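Local atomic coordinates of tyrosine-protein phosphatase YwqE (Bacillus subtilis, PDB entry 3QY7), a protein that removes phosphate from tyrosine residues of phosphorylated proteins, acting as a manganese-dependent phosphatase with a TIM-barrel-like PHP fold. Residues A[63-66]-A[67-71]; A[16-19]-A[20-23]. All coordinates share one frame; numbering follows the deposited sequence.

How the interactions relate
Interactions 1 and 2 sit at opposite kinds of helix end. Interaction 2 comes first along the chain and opens helix 19-31, at the end of the loop that follows strand 2-3; interaction 1 closes helix 52-68, ahead of strand 74-76. Both strands belong to one parallel sheet, flanking strand 36-38, and the two helices are neighbours on the outside of the barrel. The centres of the contacts lie about 13 Å apart. They meet through Ile23, whose CG2 is 3.6 Å from Ile71 CD1. The N-terminal cap of one barrel helix is thus packed beside the C-terminal cap of the next, with the side chain of Ala16 about 11 Å from the magnesium ion.

Interaction 1. Residues A[63-66]-A[67-71]; sequences NKRL and IKEDI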
ATOM      1  N   ASN A  63      -9.116 -15.690  -7.300  1.00 11.53           N
ATOM      2  CA  ASN A  63     -10.500 -15.705  -6.787  1.00 11.76           C
ATOM      3  C   ASN A  63     -11.217 -17.035  -6.990  1.00 12.03           C
ATOM      4  O   ASN A  63     -11.883 -17.529  -6.079  1.00 12.14           O
ATOM      5  CB  ASN A  63     -11.330 -14.571  -7.359  1.00 11.24           C
ATOM      6  CG  ASN A  63     -10.989 -13.249  -6.730  1.00 12.52           C
ATOM      7  OD1 ASN A  63     -10.720 -13.175  -5.518  1.00 11.76           O
ATOM      8  ND2 ASN A  63     -10.982 -12.201  -7.532  1.00 12.16           N
ATOM      9  N   LYS A  64     -11.046 -17.626  -8.173  1.00 12.19           N
ATOM     10  CA  LYS A  64     -11.644 -18.935  -8.443  1.00 13.40           C
ATOM     11  C   LYS A  64     -11.097 -20.014  -7.499  1.00 12.94           C
ATOM     12  O   LYS A  64     -11.856 -20.840  -7.004  1.00 13.54           O
ATOM     13  CB  LYS A  64     -11.427 -19.333  -9.904  1.00 13.62           C
ATOM     14  CG  LYS A  64     -12.282 -18.545 -10.884  1.00 17.44           C
ATOM     15  CD  LYS A  64     -12.225 -19.153 -12.275  1.00 23.16           C
ATOM     16  CE  LYS A  64     -12.670 -18.159 -13.344  1.00 25.03           C
ATOM     17  NZ  LYS A  64     -11.503 -17.331 -13.781  1.00 27.13           N
ATOM     18  N   ARG A  65      -9.815 -19.941  -7.204  1.00 13.31           N
ATOM     19  CA  ARG A  65      -9.233 -20.885  -6.320  1.00 13.73           C
ATOM     20  C   ARG A  65      -9.679 -20.699  -4.875  1.00 13.43           C
ATOM     21  O   ARG A  65      -9.835 -21.628  -4.160  1.00 13.24           O
ATOM     22  CB  ARG A  65      -7.733 -20.795  -6.440  1.00 14.73           C
ATOM     23  CG  ARG A  65      -7.039 -21.572  -5.494  1.00 18.78           C
ATOM     24  CD  ARG A  65      -6.293 -22.616  -6.076  1.00 26.46           C
ATOM     25  NE  ARG A  65      -6.662 -23.946  -5.538  1.00 31.62           N
ATOM     26  CZ  ARG A  65      -5.796 -24.795  -5.023  1.00 33.68           C
ATOM     27  NH1 ARG A  65      -4.514 -24.531  -4.999  1.00 34.44           N
ATOM     28  NH2 ARG A  65      -6.206 -25.925  -4.574  1.00 35.25           N
ATOM     29  N   LEU A  66      -9.822 -19.450  -4.482  1.00 12.78           N
ATOM     30  CA  LEU A  66     -10.305 -19.161  -3.143  1.00 12.32           C
ATOM     31  C   LEU A  66     -11.716 -19.714  -2.968  1.00 12.91           C
ATOM     32  O   LEU A  66     -12.040 -20.234  -1.916  1.00 13.48           O
ATOM     33  CB  LEU A  66     -10.263 -17.653  -2.847  1.00 12.74           C
ATOM     34  CG  LEU A  66      -8.847 -17.076  -2.804  1.00 13.24           C
ATOM     35  CD1 LEU A  66      -8.903 -15.547  -2.799  1.00 15.26           C
ATOM     36  CD2 LEU A  66      -8.025 -17.639  -1.621  1.00 15.92           C
ATOM     37  N   ILE A  67     -12.547 -19.616  -4.009  1.00 13.59           N
ATOM     38  CA  ILE A  67     -13.902 -20.157  -3.955  1.00 14.06           C
ATOM     39  C   ILE A  67     -13.820 -21.682  -3.843  1.00 14.76           C
ATOM     40  O   ILE A  67     -14.456 -22.276  -2.986  1.00 14.55           O
ATOM     41  CB  ILE A  67     -14.739 -19.713  -5.184  1.00 13.91           C
ATOM     42  CG1 ILE A  67     -15.072 -18.220  -5.082  1.00 14.41           C
ATOM     43  CG2 ILE A  67     -16.027 -20.495  -5.267  1.00 15.02           C
ATOM     44  CD1 ILE A  67     -15.526 -17.601  -6.400  1.00 17.94           C
ATOM     45  N   LYS A  68     -12.959 -22.292  -4.647  1.00 15.64           N
ATOM     46  CA  LYS A  68     -12.744 -23.740  -4.592  1.00 16.36           C
ATOM     47  C   LYS A  68     -12.376 -24.194  -3.176  1.00 16.09           C
ATOM     48  O   LYS A  68     -12.881 -25.218  -2.685  1.00 17.57           O
ATOM     49  CB  LYS A  68     -11.652 -24.135  -5.588  1.00 16.68           C
ATOM     50  CG  LYS A  68     -11.132 -25.561  -5.462  1.00 19.74           C
ATOM     51  CD  LYS A  68      -9.909 -25.748  -6.371  1.00 23.99           C
ATOM     52  CE  LYS A  68      -9.533 -27.217  -6.528  1.00 25.98           C
ATOM     53  NZ  LYS A  68      -8.148 -27.373  -7.076  1.00 28.62           N
ATOM     54  N   GLU A  69     -11.530 -23.407  -2.508  1.00 15.64           N
ATOM     55  CA  GLU A  69     -11.049 -23.726  -1.176  1.00 15.85           C
ATOM     56  C   GLU A  69     -11.942 -23.226  -0.040  1.00 15.04           C
ATOM     57  O   GLU A  69     -11.587 -23.368   1.130  1.00 14.74           O
ATOM     58  CB  GLU A  69      -9.627 -23.167  -0.986  1.00 16.42           C
ATOM     59  CG  GLU A  69      -8.557 -23.691  -1.970  1.00 18.33           C
ATOM     60  CD  GLU A  69      -8.333 -25.202  -1.919  1.00 24.02           C
ATOM     61  OE1 GLU A  69      -8.627 -25.836  -0.881  1.00 26.07           O
ATOM     62  OE2 GLU A  69      -7.871 -25.757  -2.942  1.00 26.32           O
ATOM     63  N   ASP A  70     -13.074 -22.611  -0.390  1.00 14.11           N
ATOM     64  CA  ASP A  70     -14.033 -22.082   0.580  1.00 14.04           C
ATOM     65  C   ASP A  70     -13.456 -21.002   1.505  1.00 13.80           C
ATOM     66  O   ASP A  70     -13.761 -20.955   2.702  1.00 14.08           O
ATOM     67  CB  ASP A  70     -14.645 -23.212   1.421  1.00 14.25           C
ATOM     68  CG  ASP A  70     -15.998 -22.837   1.985  1.00 17.92           C
ATOM     69  OD1 ASP A  70     -16.757 -22.142   1.280  1.00 16.52           O
ATOM     70  OD2 ASP A  70     -16.298 -23.194   3.146  1.00 21.37           O
ATOM     71  N   ILE A  71     -12.636 -20.134   0.927  1.00 12.78           N
ATOM     72  CA  ILE A  71     -11.998 -19.038   1.676  1.00 12.48           C
ATOM     73  C   ILE A  71     -12.700 -17.712   1.351  1.00 12.46           C
ATOM     74  O   ILE A  71     -12.751 -17.311   0.186  1.00 11.61           O
ATOM     75  CB  ILE A  71     -10.490 -18.952   1.367  1.00 12.32           C
ATOM     76  CG1 ILE A  71      -9.801 -20.276   1.738  1.00 12.96           C
ATOM     77  CG2 ILE A  71      -9.868 -17.730   2.106  1.00 12.56           C
ATOM     78  CD1 ILE A  71      -8.399 -20.442   1.183  1.00 14.29           C
TER
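Leu66 and Ile71 form the tight side of this helix end. Leu66 O accepts a bond from Ile71 N at 2.9 Å, and with an N-H...O angle of 175° it is almost perfectly straight. A second bond, from Asp70 N to Ile67 O, spans 3.0 Å and sits within the first. With Asp70 at positive phi, the helix finishes in a Schellman motif, a classic C-terminal ending of an alpha helix. The same turn brings apolar side chains together: Leu66 CD2 lies 4.0 Å from Ile71 CD1, the hydrophobic contact that often accompanies this motif. Buried Leu66 also packs on Ala26 of helix 19-31 and Val75 of strand 74-76. The i to i+4 bonds from Ile67 N to Asn63 O (3.0 Å) and from Glu69 N to Arg65 O lead into this turn.

The other side is polar and more exposed, above all at Lys68, although Arg65 also lies against Ile23. Glu69 bends at chi2 (-61°), which swings its carboxylate toward Arg65. The pairing is modelled as a salt bridge, but Arg65 NH2 and Glu69 OE2 are implausibly close, so its detail is doubtful. Lys68, extended beyond CG, crosses the Arg65 chain at a slant, with its CD 3.8 Å from Arg65 NE and its ammonium group close to the same guanidinium. Glu69 OE1 has a weak, long ion pair with Arg27 as well.

Chemically, the helix end is fixed by backbone bonds and the hydrophobic contact of Leu66 with Ile71, whereas the charged side chains form a more exposed fringe in which Glu69 would partly offset the crowding of Arg65 and Lys68.

Interaction 2. Residues A[16-19]-A[20-23]; sequences AGDS and ADSI
Ala20, in the first turn of helix 19-31, rests its methyl carbon CB 3.5 Å from Asp18 OD1, the atom that caps the turn. Asp18 holds the N-cap position, with its CG between the backbone N and the carbonyl carbon (chi1 57°); this turns the carboxylate back over the opening helix.

Asp21 follows and completes the device. Its backbone N donates to Asp18 OD1 at 3.0 Å, with an N-H...O angle of 157°, and meets that oxygen nearly along its C-O axis. In return Asp21 OD2 takes a bond from Asp18 N at 3.2 Å, approached from above the carboxylate plane, 41° out of it. These reciprocal side-chain to backbone bonds make a capping box. Gly17 N adds a weak bond to the same Asp21 OD2 (2.9 Å), and Asp21 CB lies 3.8 Å from Ala16 CB.

Ser22 starts the regular helical pattern, its N reaching Asp18 O at 3.1 Å. Its OG sits 3.5 Å from Ala16 CB, while its hydrogen bond goes to Ile8 O; Ala16 in turn has a backbone bond with His7, an iron ligand, so the cap is linked to the loop that carries metal-site residues.

Ile23 continues the pattern with N bonded to Ser19 O at 3.0 Å, and its buried side chain packs against Arg65, Glu69 and Ile71 at the end of helix 52-68.

Two carboxylates thus lie close together at the start of a helix, where the N-H groups bonded to them and the positive end of the helix dipole would be expected to offset their mutual repulsion and favour the charged forms.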
ATOM      1  N   ALA A  16       3.969 -14.233  -3.235  1.00 16.01           N
ATOM      2  CA  ALA A  16       3.725 -15.648  -3.239  1.00 16.17           C
ATOM      3  C   ALA A  16       4.446 -16.353  -4.391  1.00 16.73           C
ATOM      4  O   ALA A  16       4.459 -15.921  -5.456  1.00 15.97           O
ATOM      5  CB  ALA A  16       2.247 -15.872  -3.430  1.00 16.64           C
ATOM      6  N   GLY A  17       5.086 -17.459  -4.047  1.00 17.01           N
ATOM      7  CA  GLY A  17       5.785 -18.255  -5.024  1.00 18.76           C
ATOM      8  C   GLY A  17       4.929 -19.030  -5.966  1.00 18.91           C
ATOM      9  O   GLY A  17       5.187 -19.137  -7.121  1.00 20.29           O
ATOM     10  N   ASP A  18       3.932 -19.618  -5.386  1.00 18.65           N
ATOM     11  CA  ASP A  18       2.927 -20.335  -6.156  1.00 19.36           C
ATOM     12  C   ASP A  18       1.540 -20.181  -5.529  1.00 18.76           C
ATOM     13  O   ASP A  18       1.388 -19.531  -4.479  1.00 18.80           O
ATOM     14  CB  ASP A  18       3.299 -21.816  -6.302  1.00 19.39           C
ATOM     15  CG  ASP A  18       3.499 -22.512  -4.966  1.00 21.66           C
ATOM     16  OD1 ASP A  18       2.908 -22.117  -3.926  1.00 19.81           O
ATOM     17  OD2 ASP A  18       4.262 -23.500  -4.959  1.00 24.36           O
ATOM     18  N   SER A  19       0.539 -20.791  -6.163  1.00 18.99           N
ATOM     19  CA  SER A  19      -0.835 -20.678  -5.688  1.00 18.55           C
ATOM     20  C   SER A  19      -1.070 -21.257  -4.293  1.00 18.18           C
ATOM     21  O   SER A  19      -1.929 -20.778  -3.560  1.00 17.81           O
ATOM     22  CB  SER A  19      -1.810 -21.285  -6.702  1.00 18.52           C
ATOM     23  OG  SER A  19      -1.961 -20.404  -7.794  1.00 19.05           O
ATOM     24  N   ALA A  20      -0.316 -22.290  -3.925  1.00 17.42           N
ATOM     25  CA  ALA A  20      -0.400 -22.811  -2.573  1.00 17.57           C
ATOM     26  C   ALA A  20      -0.011 -21.737  -1.544  1.00 16.84           C
ATOM     27  O   ALA A  20      -0.662 -21.622  -0.500  1.00 16.81           O
ATOM     28  CB  ALA A  20       0.463 -24.076  -2.419  1.00 18.05           C
ATOM     29  N   ASP A  21       1.031 -20.955  -1.850  1.00 16.01           N
ATOM     30  CA  ASP A  21       1.430 -19.827  -0.978  1.00 15.75           C
ATOM     31  C   ASP A  21       0.304 -18.803  -0.923  1.00 15.02           C
ATOM     32  O   ASP A  21      -0.033 -18.300   0.162  1.00 14.41           O
ATOM     33  CB  ASP A  21       2.688 -19.118  -1.490  1.00 15.76           C
ATOM     34  CG  ASP A  21       3.910 -19.990  -1.459  1.00 18.52           C
ATOM     35  OD1 ASP A  21       4.013 -20.865  -0.576  1.00 21.12           O
ATOM     36  OD2 ASP A  21       4.771 -19.790  -2.331  1.00 19.55           O
ATOM     37  N   SER A  22      -0.272 -18.491  -2.083  1.00 14.31           N
ATOM     38  CA  SER A  22      -1.342 -17.486  -2.159  1.00 13.83           C
ATOM     39  C   SER A  22      -2.499 -17.850  -1.223  1.00 13.80           C
ATOM     40  O   SER A  22      -3.036 -16.994  -0.496  1.00 13.11           O
ATOM     41  CB  SER A  22      -1.876 -17.333  -3.595  1.00 13.35           C
ATOM     42  OG  SER A  22      -0.860 -17.016  -4.536  1.00 13.50           O
ATOM     43  N   ILE A  23      -2.870 -19.125  -1.248  1.00 13.48           N
ATOM     44  CA  ILE A  23      -3.957 -19.653  -0.439  1.00 14.21           C
ATOM     45  C   ILE A  23      -3.638 -19.568   1.059  1.00 13.86           C
ATOM     46  O   ILE A  23      -4.505 -19.213   1.868  1.00 14.05           O
ATOM     47  CB  ILE A  23      -4.277 -21.106  -0.850  1.00 14.02           C
ATOM     48  CG1 ILE A  23      -4.891 -21.141  -2.253  1.00 15.69           C
ATOM     49  CG2 ILE A  23      -5.209 -21.776   0.163  1.00 16.42           C
ATOM     50  CD1 ILE A  23      -4.888 -22.532  -2.812  1.00 19.17           C
TER